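Side-chain contact in MHC class I protein (Ginglymostoma cirratum, PDB 6LUP), which probably presents peptides at the cell surface to T cells, as classical MHC class I heavy chains do: residues E99-D102 with N107-F110. Sequence-based numbering, arbitrary orientation.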
loop_
_atom_site.group_PDB
_atom_site.type_symbol
_atom_site.label_atom_id
_atom_site.label_comp_id
_atom_site.label_asym_id
_atom_site.label_seq_id
_atom_site.Cartn_x
_atom_site.Cartn_y
_atom_site.Cartn_z
ATOM N N GLU A 99 -14.305 -8.414 4.285
ATOM C CA GLU A 99 -14.993 -7.166 3.995
ATOM C C GLU A 99 -16.412 -7.183 4.554
ATOM O O GLU A 99 -17.160 -8.139 4.345
ATOM C CB GLU A 99 -15.014 -6.901 2.490
ATOM C CG GLU A 99 -15.749 -5.631 2.101
ATOM C CD GLU A 99 -15.637 -5.326 0.626
ATOM O OE1 GLU A 99 -16.305 -6.014 -0.180
ATOM O OE2 GLU A 99 -14.883 -4.392 0.276
ATOM N N LEU A 100 -16.762 -6.113 5.262
ATOM C CA LEU A 100 -18.084 -5.936 5.847
ATOM C C LEU A 100 -18.926 -4.996 4.991
ATOM O O LEU A 100 -18.488 -3.898 4.637
ATOM C CB LEU A 100 -17.952 -5.384 7.267
ATOM C CG LEU A 100 -19.204 -5.078 8.085
ATOM C CD1 LEU A 100 -19.861 -6.352 8.594
ATOM C CD2 LEU A 100 -18.832 -4.170 9.246
ATOM N N ARG A 101 -20.140 -5.437 4.671
ATOM C CA ARG A 101 -21.043 -4.678 3.812
ATOM C C ARG A 101 -22.386 -4.402 4.484
ATOM O O ARG A 101 -23.025 -5.318 5.012
ATOM C CB ARG A 101 -21.267 -5.419 2.493
ATOM C CG ARG A 101 -20.005 -5.662 1.684
ATOM C CD ARG A 101 -20.336 -6.158 0.288
ATOM N NE ARG A 101 -19.134 -6.514 -0.463
ATOM C CZ ARG A 101 -19.129 -7.226 -1.589
ATOM N NH1 ARG A 101 -17.978 -7.499 -2.193
ATOM N NH2 ARG A 101 -20.264 -7.672 -2.110
ATOM N N ASP A 102 -22.799 -3.135 4.467
ATOM C CA ASP A 102 -24.134 -2.738 4.924
ATOM C C ASP A 102 -25.078 -2.513 3.740
ATOM O O ASP A 102 -26.275 -2.792 3.826
ATOM C CB ASP A 102 -24.081 -1.500 5.838
ATOM C CG ASP A 102 -23.197 -0.381 5.290
ATOM O OD1 ASP A 102 -22.982 -0.308 4.058
ATOM O OD2 ASP A 102 -22.713 0.440 6.101
ATOM N N ASN A 107 -21.158 -10.700 3.193
ATOM C CA ASN A 107 -19.773 -10.506 3.628
ATOM C C ASN A 107 -18.800 -11.381 2.857
ATOM O O ASN A 107 -19.112 -12.525 2.526
ATOM C CB ASN A 107 -19.629 -10.782 5.123
ATOM C CG ASN A 107 -20.149 -9.648 5.983
ATOM O OD1 ASN A 107 -20.260 -9.787 7.199
ATOM N ND2 ASN A 107 -20.469 -8.517 5.358
ATOM N N THR A 108 -17.623 -10.837 2.569
ATOM C CA THR A 108 -16.618 -11.568 1.803
ATOM C C THR A 108 -15.334 -11.777 2.598
ATOM O O THR A 108 -15.108 -11.135 3.624
ATOM C CB THR A 108 -16.297 -10.883 0.452
ATOM O OG1 THR A 108 -15.557 -9.675 0.675
ATOM C CG2 THR A 108 -17.578 -10.570 -0.325
ATOM N N GLY A 109 -14.504 -12.691 2.117
ATOM C CA GLY A 109 -13.239 -13.008 2.754
ATOM C C GLY A 109 -12.322 -13.680 1.759
ATOM O O GLY A 109 -12.779 -14.218 0.750
ATOM N N PHE A 110 -11.024 -13.645 2.042
ATOM C CA PHE A 110 -10.022 -14.189 1.138
ATOM C C PHE A 110 -8.754 -14.563 1.882
ATOM O O PHE A 110 -8.414 -13.955 2.896
ATOM C CB PHE A 110 -9.683 -13.180 0.031
ATOM C CG PHE A 110 -8.979 -11.940 0.527
ATOM C CD1 PHE A 110 -9.709 -10.833 0.964
ATOM C CD2 PHE A 110 -7.583 -11.875 0.559
ATOM C CE1 PHE A 110 -9.061 -9.695 1.422
ATOM C CE2 PHE A 110 -6.932 -10.739 1.020
ATOM C CZ PHE A 110 -7.672 -9.647 1.452
#
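The guanidinium of Arg101 has the methyl CG2 of Thr108 over one face, 3.6 Å from NH1 and offset toward the rim, while the carboxylate of Glu99 meets the same group at its edge, in plane. The three side chains illustrate how a salt bridge laid along one strand of a beta hairpin can be covered from the partner strand: strands 91-100 and 108-115 are antiparallel neighbours in the floor of the MHC class I peptide-binding platform, and the contact lies at the end where their connecting turn leaves. Glu99 and Thr108 form an antiparallel hydrogen-bonded pair close to that turn. Glu99 N donates to Thr108 O at 2.9 Å, and the return bond from Thr108 N to Glu99 O is longer, 3.3 Å. Their side chains run side by side on one face of the sheet, where Thr108 OG1 rests 3.4 Å from Glu99 CB. Because Glu99 CG stands anti to its own nitrogen (chi1 178°) and the chain continues extended, the carboxylate reaches the arginine two residues on. Leu100 points to the side facing helix 148-172, one of the helices above the floor, with Asn107 alongside it, and both touch Ile163 of that helix. The loop that follows is tied to the N terminus, since Asp102 OD1 is hydrogen-bonded to Gly1 N. Sharing a single acceptor should restrain rotation of the guanidinium, which grips Glu99 side-on in a salt bridge: OE1 takes Arg101 NE at 2.9 Å from above the carboxylate plane and Arg101 NH1 at 3.0 Å nearly along its C-O axis.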